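Local coordinates for protein alpha-1,3-glucanase (Bacillus circulans, PDB 5ZRU) that hydrolyses alpha-1,3-glucan as the catalytic unit of a family GH87 glycoside hydrolase that also holds calcium and zinc ions, at residues T19-D24 with A64-R69; S47-Q52 with F135-V140; T78-M83 with V168-I173. One frame throughout, in Å; residues are numbered along the deposited sequence.

Contact 1 of 3, residues T19-D24 with A64-R69; sequences TRYDTD and AQWTIR. With CA (calcium ion), chain M.
Two antiparallel sheets of the galactose-binding-like D1 domain meet here, Tyr21 of strand 19-21 in one sheet reaching Trp66 near the end of strand 63-67 in the other, and Arg69 just after it. Tyr21 CG is anti to the carbonyl carbon (chi1 -71°), which carries the ring past Trp66 to Arg69. The Arg69 guanidinium lies over a face of that ring in a cation-pi stack, planes 12° apart and centres 4.1 Å from each other. At the far end of the ring, Tyr21 OH accepts a nearly straight bond from Arg69 N at 2.9 Å. Arg69 NH1 and NH2 grip one oxygen end-on, Arg20 O, at 3.0 and 2.9 Å, while Asp25 and Glu72 supply salt bridges. A leucine in place of Arg69 would probably leave Arg20 O without these two donors and Asp25 and Glu72 without a positive mate. Tyr21 CB sits over the five-membered ring of Trp66, 3.6 Å from its centroid, and the tyrosine edge is turned to the indole face in an offset edge-to-face pair (78°). Trp66 NE1 donates in its own ring plane to Asp22 O at 2.9 Å, and Asp22 OD1 binds calcium at 2.8 Å.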
loop_
_atom_site.group_PDB
_atom_site.type_symbol
_atom_site.label_atom_id
_atom_site.label_comp_id
_atom_site.label_asym_id
_atom_site.label_seq_id
_atom_site.Cartn_x
_atom_site.Cartn_y
_atom_site.Cartn_z
ATOM N N THR A 19 5.660 -13.354 10.834
ATOM C CA THR A 19 4.401 -13.572 11.519
ATOM C C THR A 19 4.103 -12.334 12.339
ATOM O O THR A 19 5.009 -11.567 12.690
ATOM C CB THR A 19 4.427 -14.811 12.435
ATOM O OG1 THR A 19 5.440 -14.645 13.437
ATOM C CG2 THR A 19 4.685 -16.070 11.617
ATOM N N ARG A 20 2.830 -12.135 12.641
ATOM C CA ARG A 20 2.420 -10.915 13.314
ATOM C C ARG A 20 2.200 -11.138 14.801
ATOM O O ARG A 20 1.581 -12.124 15.214
ATOM C CB ARG A 20 1.144 -10.328 12.719
ATOM C CG ARG A 20 0.789 -9.080 13.494
ATOM C CD ARG A 20 -0.240 -8.269 12.855
ATOM N NE ARG A 20 0.140 -7.895 11.507
ATOM C CZ ARG A 20 -0.661 -7.191 10.729
ATOM N NH1 ARG A 20 -1.832 -6.802 11.213
ATOM N NH2 ARG A 20 -0.297 -6.876 9.493
ATOM N N TYR A 21 2.711 -10.207 15.594
ATOM C CA TYR A 21 2.442 -10.100 17.023
ATOM C C TYR A 21 1.614 -8.829 17.207
ATOM O O TYR A 21 2.164 -7.724 17.219
ATOM C CB TYR A 21 3.760 -10.076 17.795
ATOM C CG TYR A 21 4.403 -11.441 17.760
ATOM C CD1 TYR A 21 5.155 -11.859 16.662
ATOM C CD2 TYR A 21 4.186 -12.342 18.792
ATOM C CE1 TYR A 21 5.696 -13.125 16.617
ATOM C CE2 TYR A 21 4.734 -13.601 18.765
ATOM C CZ TYR A 21 5.484 -13.991 17.682
ATOM O OH TYR A 21 6.005 -15.258 17.676
ATOM N N ASP A 22 0.290 -8.984 17.316
ATOM C CA ASP A 22 -0.611 -7.840 17.232
ATOM C C ASP A 22 -1.052 -7.399 18.622
ATOM O O ASP A 22 -0.621 -7.931 19.653
ATOM C CB ASP A 22 -1.828 -8.144 16.341
ATOM C CG ASP A 22 -2.326 -6.901 15.550
ATOM O OD1 ASP A 22 -2.373 -5.777 16.121
ATOM O OD2 ASP A 22 -2.678 -7.042 14.348
ATOM N N THR A 23 -1.960 -6.421 18.631
ATOM C CA THR A 23 -2.258 -5.667 19.845
ATOM C C THR A 23 -2.722 -6.572 20.976
ATOM O O THR A 23 -2.242 -6.461 22.111
ATOM C CB THR A 23 -3.313 -4.607 19.534
ATOM O OG1 THR A 23 -2.813 -3.727 18.518
ATOM C CG2 THR A 23 -3.637 -3.802 20.770
ATOM N N ASP A 24 -3.643 -7.490 20.687
ATOM C CA ASP A 24 -4.222 -8.302 21.749
ATOM C C ASP A 24 -3.307 -9.432 22.203
ATOM O O ASP A 24 -3.555 -10.008 23.266
ATOM C CB ASP A 24 -5.574 -8.856 21.296
ATOM C CG ASP A 24 -6.603 -7.754 21.058
ATOM O OD1 ASP A 24 -6.777 -6.899 21.952
ATOM O OD2 ASP A 24 -7.230 -7.738 19.978
ATOM N N ALA A 64 4.622 -2.499 25.880
ATOM C CA ALA A 64 3.929 -3.647 25.312
ATOM C C ALA A 64 4.948 -4.763 25.123
ATOM O O ALA A 64 6.065 -4.523 24.653
ATOM C CB ALA A 64 3.273 -3.309 23.969
ATOM N N GLN A 65 4.563 -5.983 25.480
ATOM C CA GLN A 65 5.499 -7.095 25.493
ATOM C C GLN A 65 4.836 -8.322 24.888
ATOM O O GLN A 65 3.674 -8.617 25.179
ATOM C CB GLN A 65 5.973 -7.366 26.924
ATOM C CG GLN A 65 6.909 -8.536 27.110
ATOM C CD GLN A 65 7.466 -8.574 28.524
ATOM O OE1 GLN A 65 7.903 -7.551 29.055
ATOM N NE2 GLN A 65 7.439 -9.752 29.146
ATOM N N TRP A 66 5.579 -9.031 24.039
ATOM C CA TRP A 66 5.105 -10.245 23.398
ATOM C C TRP A 66 6.037 -11.402 23.728
ATOM O O TRP A 66 7.235 -11.206 23.945
ATOM C CB TRP A 66 5.046 -10.091 21.876
ATOM C CG TRP A 66 3.989 -9.168 21.370
ATOM C CD1 TRP A 66 2.729 -9.510 20.986
ATOM C CD2 TRP A 66 4.111 -7.763 21.147
ATOM N NE1 TRP A 66 2.046 -8.400 20.553
ATOM C CE2 TRP A 66 2.876 -7.315 20.634
ATOM C CE3 TRP A 66 5.139 -6.836 21.339
ATOM C CZ2 TRP A 66 2.640 -5.982 20.319
ATOM C CZ3 TRP A 66 4.899 -5.509 21.032
ATOM C CH2 TRP A 66 3.661 -5.097 20.528
ATOM N N THR A 67 5.486 -12.610 23.742
ATOM C CA THR A 67 6.275 -13.828 23.870
ATOM C C THR A 67 6.271 -14.571 22.542
ATOM O O THR A 67 5.203 -14.863 21.995
ATOM C CB THR A 67 5.735 -14.733 24.980
ATOM O OG1 THR A 67 5.697 -13.999 26.202
ATOM C CG2 THR A 67 6.644 -15.945 25.171
ATOM N N ILE A 68 7.467 -14.877 22.033
ATOM C CA ILE A 68 7.582 -15.545 20.740
ATOM C C ILE A 68 6.914 -16.909 20.807
ATOM O O ILE A 68 7.128 -17.678 21.752
ATOM C CB ILE A 68 9.057 -15.661 20.341
ATOM C CG1 ILE A 68 9.708 -14.275 20.354
ATOM C CG2 ILE A 68 9.190 -16.320 18.979
ATOM C CD1 ILE A 68 9.049 -13.291 19.378
ATOM N N ARG A 69 6.107 -17.219 19.795
ATOM C CA ARG A 69 5.340 -18.457 19.746
ATOM C C ARG A 69 6.208 -19.638 19.313
ATOM O O ARG A 69 7.263 -19.457 18.699
ATOM C CB ARG A 69 4.178 -18.318 18.769
ATOM C CG ARG A 69 3.209 -17.194 19.048
ATOM C CD ARG A 69 2.214 -17.099 17.896
ATOM N NE ARG A 69 1.396 -15.908 18.011
ATOM C CZ ARG A 69 1.484 -14.858 17.207
ATOM N NH1 ARG A 69 2.343 -14.855 16.193
ATOM N NH2 ARG A 69 0.690 -13.818 17.411
HETATM CA CA CA M . -4.005 -3.466 16.384
HETATM O O HOH W 1 -5.404 -5.452 16.832
#

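Contact 2 of 3, residues S47-Q52 with F135-V140; sequences SEASGQ and FRFDEV. With CA (calcium ion), chain M.
Phe137 turns one ring face to the backbone of Ala49, whose CA lies over it while Ala49 CB touches Phe137 CZ at 3.7 Å. One residue earlier, Glu48 CB meets the rim of the same ring, 3.8 Å from Phe137 CD1. Beyond CG the Glu48 chain is extended, and its carboxylate reaches the backbone just ahead of the phenylalanine. Glu48 OE2 accepts Arg136 NE at 2.7 Å on its anti lone pair, the short arm of a salt bridge, and takes Arg136 N at 3.1 Å from above the carboxylate plane. Arg136 NH2 adds only a weak bond to Glu48 OE2 (3.4 Å). The arginine chain bends at chi3 (-78°), curling round this oxygen, and the carboxylate and guanidinium planes stand 52° apart. The other oxygen, Glu48 OE1, has a weak bond from Phe135 N at 3.0 Å and probably one from a water at 2.8 Å; that water in turn accepts Phe137 N. One buried carboxylate thus serves the backbone N-H groups of three successive residues, one weakly and one through water. Arg136 NH2 also reaches Gln42 O. Segment 47-52 lies in the connection between strands 33-36 and 53-57, with Glu48 against Trp405 of the D2 region, while Phe137 sits on strand 132-144 beside Arg80 and Thr82 of strand 76-82 and Asp169 of strand 166-174.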
loop_
_atom_site.group_PDB
_atom_site.type_symbol
_atom_site.label_atom_id
_atom_site.label_comp_id
_atom_site.label_asym_id
_atom_site.label_seq_id
_atom_site.Cartn_x
_atom_site.Cartn_y
_atom_site.Cartn_z
ATOM N N SER A 47 -8.601 4.605 14.912
ATOM C CA SER A 47 -9.287 4.228 13.674
ATOM C C SER A 47 -8.318 3.747 12.602
ATOM O O SER A 47 -8.729 3.020 11.683
ATOM C CB SER A 47 -10.105 5.398 13.113
ATOM O OG SER A 47 -9.266 6.475 12.712
ATOM N N GLU A 48 -7.045 4.134 12.690
ATOM C CA GLU A 48 -6.045 3.696 11.728
ATOM C C GLU A 48 -5.151 2.572 12.245
ATOM O O GLU A 48 -4.222 2.168 11.536
ATOM C CB GLU A 48 -5.171 4.881 11.296
ATOM C CG GLU A 48 -5.905 5.927 10.465
ATOM C CD GLU A 48 -4.944 6.938 9.891
ATOM O OE1 GLU A 48 -4.351 6.674 8.816
ATOM O OE2 GLU A 48 -4.747 7.983 10.532
ATOM N N ALA A 49 -5.394 2.059 13.448
ATOM C CA ALA A 49 -4.671 0.881 13.913
ATOM C C ALA A 49 -5.300 -0.389 13.351
ATOM O O ALA A 49 -6.506 -0.442 13.086
ATOM C CB ALA A 49 -4.671 0.818 15.442
ATOM N N SER A 50 -4.479 -1.431 13.168
ATOM C CA SER A 50 -5.053 -2.703 12.743
ATOM C C SER A 50 -6.081 -3.156 13.775
ATOM O O SER A 50 -5.870 -3.034 14.989
ATOM C CB SER A 50 -3.970 -3.774 12.548
ATOM O OG SER A 50 -3.369 -4.118 13.790
ATOM N N GLY A 51 -7.231 -3.617 13.288
ATOM C CA GLY A 51 -8.306 -4.008 14.176
ATOM C C GLY A 51 -8.859 -2.868 15.010
ATOM O O GLY A 51 -9.586 -3.113 15.978
ATOM N N GLN A 52 -8.527 -1.622 14.630
ATOM C CA GLN A 52 -8.965 -0.413 15.334
ATOM C C GLN A 52 -8.591 -0.452 16.818
ATOM O O GLN A 52 -9.329 0.031 17.681
ATOM C CB GLN A 52 -10.465 -0.179 15.145
ATOM C CG GLN A 52 -10.862 -0.026 13.662
ATOM C CD GLN A 52 -10.964 -1.364 12.946
ATOM O OE1 GLN A 52 -11.588 -2.309 13.449
ATOM N NE2 GLN A 52 -10.349 -1.455 11.776
ATOM N N PHE A 135 -3.008 9.190 8.023
ATOM C CA PHE A 135 -1.604 8.752 7.994
ATOM C C PHE A 135 -0.979 8.898 9.386
ATOM O O PHE A 135 0.149 9.365 9.536
ATOM C CB PHE A 135 -0.804 9.545 6.941
ATOM C CG PHE A 135 0.520 8.907 6.511
ATOM C CD1 PHE A 135 0.972 7.710 7.053
ATOM C CD2 PHE A 135 1.304 9.536 5.551
ATOM C CE1 PHE A 135 2.198 7.151 6.639
ATOM C CE2 PHE A 135 2.517 8.985 5.127
ATOM C CZ PHE A 135 2.968 7.793 5.679
ATOM N N ARG A 136 -1.724 8.508 10.426
ATOM C CA ARG A 136 -1.195 8.664 11.777
ATOM C C ARG A 136 -0.213 7.563 12.163
ATOM O O ARG A 136 0.537 7.739 13.132
ATOM C CB ARG A 136 -2.355 8.743 12.778
ATOM C CG ARG A 136 -3.080 10.097 12.709
ATOM C CD ARG A 136 -4.394 10.099 13.492
ATOM N NE ARG A 136 -5.437 9.429 12.721
ATOM C CZ ARG A 136 -6.740 9.651 12.864
ATOM N NH1 ARG A 136 -7.181 10.525 13.768
ATOM N NH2 ARG A 136 -7.598 9.012 12.087
ATOM N N PHE A 137 -0.185 6.444 11.435
ATOM C CA PHE A 137 0.736 5.359 11.735
ATOM C C PHE A 137 1.837 5.276 10.679
ATOM O O PHE A 137 1.691 5.745 9.546
ATOM C CB PHE A 137 -0.008 4.017 11.853
ATOM C CG PHE A 137 -0.760 3.853 13.153
ATOM C CD1 PHE A 137 -2.029 4.402 13.314
ATOM C CD2 PHE A 137 -0.189 3.161 14.215
ATOM C CE1 PHE A 137 -2.725 4.263 14.521
ATOM C CE2 PHE A 137 -0.869 3.016 15.434
ATOM C CZ PHE A 137 -2.138 3.561 15.588
ATOM N N ASP A 138 2.958 4.684 11.083
ATOM C CA ASP A 138 4.124 4.512 10.225
ATOM C C ASP A 138 4.828 3.237 10.671
ATOM O O ASP A 138 4.415 2.593 11.637
ATOM C CB ASP A 138 5.057 5.734 10.306
ATOM C CG ASP A 138 5.969 5.871 9.080
ATOM O OD1 ASP A 138 5.913 5.020 8.169
ATOM O OD2 ASP A 138 6.750 6.842 9.027
ATOM N N GLU A 139 5.912 2.877 9.983
ATOM C CA GLU A 139 6.661 1.680 10.341
ATOM C C GLU A 139 8.147 1.986 10.412
ATOM O O GLU A 139 8.634 2.940 9.793
ATOM C CB GLU A 139 6.415 0.535 9.339
ATOM C CG GLU A 139 4.985 0.029 9.382
ATOM C CD GLU A 139 4.752 -1.159 8.476
ATOM O OE1 GLU A 139 5.708 -1.653 7.849
ATOM O OE2 GLU A 139 3.596 -1.582 8.382
ATOM N N VAL A 140 8.852 1.186 11.215
ATOM C CA VAL A 140 10.307 1.106 11.193
ATOM C C VAL A 140 10.655 -0.371 11.258
ATOM O O VAL A 140 9.827 -1.204 11.631
ATOM C CB VAL A 140 11.002 1.867 12.350
ATOM C CG1 VAL A 140 10.841 3.377 12.180
ATOM C CG2 VAL A 140 10.453 1.419 13.706
HETATM CA CA CA M . -4.005 -3.466 16.384
HETATM O O HOH W 2 -1.806 5.591 9.210
HETATM O O HOH W 1 -5.404 -5.452 16.832
#

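Contact 3 of 3, residues T78-M83 with V168-I173; sequences TMRFTM and VDFLEI. With CA (calcium ion), chain M.
Arg80 of strand 76-82 lays its side chain over Phe170 of strand 166-174 and ends at Asp169. Its CB lies over the face of Phe170, 3.8 Å from the ring centroid, a CH-pi contact. CG, anti to the backbone N (chi1 -172°), starts an extended run that brings CD to Phe170 CE2 at 3.5 Å. At the end, Arg80 NH1 meets Asp169 OD2 at 2.7 Å in a salt bridge, the oxygen close to the guanidinium plane although the two flat groups are turned 59° apart. The same NH1 also reaches Glu48 O, and NH2 reaches Asn372 OD1, so the buried guanidinium has several acceptors. Held this way, Asp169 gives its other oxygen, OD1, to calcium at 2.4 Å. On the opposite sheet face, Met79 CB packs against Leu171 CD2 at 3.5 Å, with Met79 SD beside the Val168 methyls. The antiparallel ladder runs from the paired bonds of Thr78 and Glu172 past Arg80 to the non-hydrogen-bonded pair Phe81 and Val168; Arg80 N donates to Phe170 O at 3.1 Å and its O accepts Asp169 N at 2.8 Å. With Asp169 and Phe170 both facing Arg80, this is a classic beta bulge, and it places the aspartate at the calcium site.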
loop_
_atom_site.group_PDB
_atom_site.type_symbol
_atom_site.label_atom_id
_atom_site.label_comp_id
_atom_site.label_asym_id
_atom_site.label_seq_id
_atom_site.Cartn_x
_atom_site.Cartn_y
_atom_site.Cartn_z
ATOM N N THR A 78 9.799 -5.671 12.340
ATOM C CA THR A 78 9.129 -4.479 11.838
ATOM C C THR A 78 8.095 -4.062 12.871
ATOM O O THR A 78 7.442 -4.913 13.479
ATOM C CB THR A 78 8.451 -4.736 10.486
ATOM O OG1 THR A 78 9.409 -5.283 9.575
ATOM C CG2 THR A 78 7.904 -3.439 9.904
ATOM N N MET A 79 7.982 -2.759 13.110
ATOM C CA MET A 79 7.028 -2.243 14.087
ATOM C C MET A 79 6.153 -1.195 13.419
ATOM O O MET A 79 6.671 -0.267 12.790
ATOM C CB MET A 79 7.737 -1.632 15.304
ATOM C CG MET A 79 6.747 -1.007 16.321
ATOM S SD MET A 79 7.569 -0.394 17.814
ATOM C CE MET A 79 8.536 0.946 17.124
ATOM N N ARG A 80 4.836 -1.340 13.555
ATOM C CA ARG A 80 3.900 -0.297 13.153
ATOM C C ARG A 80 3.532 0.507 14.393
ATOM O O ARG A 80 3.073 -0.062 15.395
ATOM C CB ARG A 80 2.659 -0.879 12.479
ATOM C CG ARG A 80 1.746 0.192 11.871
ATOM C CD ARG A 80 0.709 -0.435 10.962
ATOM N NE ARG A 80 -0.046 0.573 10.221
ATOM C CZ ARG A 80 -1.240 1.032 10.579
ATOM N NH1 ARG A 80 -1.837 0.580 11.680
ATOM N NH2 ARG A 80 -1.845 1.944 9.824
ATOM N N PHE A 81 3.744 1.821 14.326
ATOM C CA PHE A 81 3.694 2.681 15.503
ATOM C C PHE A 81 3.058 4.013 15.127
ATOM O O PHE A 81 2.915 4.345 13.945
ATOM C CB PHE A 81 5.106 2.940 16.068
ATOM C CG PHE A 81 5.908 3.887 15.216
ATOM C CD1 PHE A 81 6.543 3.427 14.074
ATOM C CD2 PHE A 81 5.963 5.242 15.512
ATOM C CE1 PHE A 81 7.251 4.297 13.248
ATOM C CE2 PHE A 81 6.652 6.121 14.698
ATOM C CZ PHE A 81 7.308 5.646 13.558
ATOM N N THR A 82 2.723 4.807 16.151
ATOM C CA THR A 82 2.322 6.198 15.952
ATOM C C THR A 82 3.020 7.069 16.991
ATOM O O THR A 82 3.333 6.614 18.096
ATOM C CB THR A 82 0.786 6.387 16.053
ATOM O OG1 THR A 82 0.459 7.778 15.914
ATOM C CG2 THR A 82 0.270 5.905 17.411
ATOM N N MET A 83 3.279 8.318 16.620
ATOM C CA MET A 83 3.789 9.327 17.541
ATOM C C MET A 83 3.307 10.687 17.047
ATOM O O MET A 83 2.904 10.820 15.892
ATOM C CB MET A 83 5.325 9.283 17.640
ATOM C CG MET A 83 6.047 9.736 16.374
ATOM S SD MET A 83 7.829 9.489 16.492
ATOM C CE MET A 83 8.371 10.865 17.500
ATOM N N VAL A 168 1.951 1.680 19.858
ATOM C CA VAL A 168 2.448 0.503 19.148
ATOM C C VAL A 168 1.260 -0.336 18.714
ATOM O O VAL A 168 0.467 -0.784 19.550
ATOM C CB VAL A 168 3.418 -0.329 20.004
ATOM C CG1 VAL A 168 3.945 -1.509 19.202
ATOM C CG2 VAL A 168 4.574 0.543 20.468
ATOM N N ASP A 169 1.161 -0.583 17.406
ATOM C CA ASP A 169 0.104 -1.420 16.842
ATOM C C ASP A 169 0.512 -2.894 16.863
ATOM O O ASP A 169 -0.133 -3.723 17.519
ATOM C CB ASP A 169 -0.198 -0.936 15.413
ATOM C CG ASP A 169 -1.452 -1.539 14.824
ATOM O OD1 ASP A 169 -2.136 -2.337 15.506
ATOM O OD2 ASP A 169 -1.748 -1.214 13.649
ATOM N N PHE A 170 1.599 -3.236 16.176
ATOM C CA PHE A 170 2.026 -4.630 16.131
ATOM C C PHE A 170 3.513 -4.693 15.815
ATOM O O PHE A 170 4.125 -3.707 15.405
ATOM C CB PHE A 170 1.227 -5.445 15.102
ATOM C CG PHE A 170 1.289 -4.901 13.687
ATOM C CD1 PHE A 170 2.419 -5.075 12.903
ATOM C CD2 PHE A 170 0.192 -4.267 13.128
ATOM C CE1 PHE A 170 2.477 -4.576 11.584
ATOM C CE2 PHE A 170 0.236 -3.777 11.809
ATOM C CZ PHE A 170 1.380 -3.936 11.047
ATOM N N LEU A 171 4.075 -5.881 16.013
ATOM C CA LEU A 171 5.362 -6.266 15.461
ATOM C C LEU A 171 5.160 -7.378 14.442
ATOM O O LEU A 171 4.256 -8.210 14.574
ATOM C CB LEU A 171 6.323 -6.760 16.549
ATOM C CG LEU A 171 6.571 -5.846 17.750
ATOM C CD1 LEU A 171 7.571 -6.507 18.717
ATOM C CD2 LEU A 171 7.078 -4.501 17.278
ATOM N N GLU A 172 6.009 -7.386 13.420
ATOM C CA GLU A 172 6.142 -8.518 12.513
ATOM C C GLU A 172 7.583 -9.002 12.584
ATOM O O GLU A 172 8.514 -8.194 12.538
ATOM C CB GLU A 172 5.730 -8.132 11.083
ATOM C CG GLU A 172 4.215 -8.050 10.944
ATOM C CD GLU A 172 3.733 -7.468 9.622
ATOM O OE1 GLU A 172 4.529 -6.831 8.911
ATOM O OE2 GLU A 172 2.543 -7.661 9.298
ATOM N N ILE A 173 7.768 -10.306 12.764
ATOM C CA ILE A 173 9.071 -10.860 13.119
ATOM C C ILE A 173 9.394 -11.987 12.153
ATOM O O ILE A 173 8.543 -12.842 11.888
ATOM C CB ILE A 173 9.091 -11.355 14.581
ATOM C CG1 ILE A 173 8.782 -10.201 15.536
ATOM C CG2 ILE A 173 10.446 -11.949 14.936
ATOM C CD1 ILE A 173 8.735 -10.595 17.019
HETATM CA CA CA M . -4.005 -3.466 16.384
HETATM O O HOH W 3 9.223 -7.953 9.767
HETATM O O HOH W 1 -5.404 -5.452 16.832
#

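The three contacts share one calcium ion of the D1 domain. Contact 1 supplies Asp22 and Thr23, contact 2 Ser50 through both its O and OG, and contact 3 Asp169; Arg53 O and a water complete the shell. Centres of contacts 2 and 3 are about 8 Å apart, those of 1 and 3 about 10 Å, those of 1 and 2 about 16 Å. Tyr21 N probably bonds to Leu171 O (2.7 Å), joining strands 19-21 and 166-174, and Arg136 O probably accepts from Thr82 OG1 (2.8 Å), joining strands 132-144 and 76-82. The ion thus ties the loop 47-52 to the sheet, consistent with a structural role.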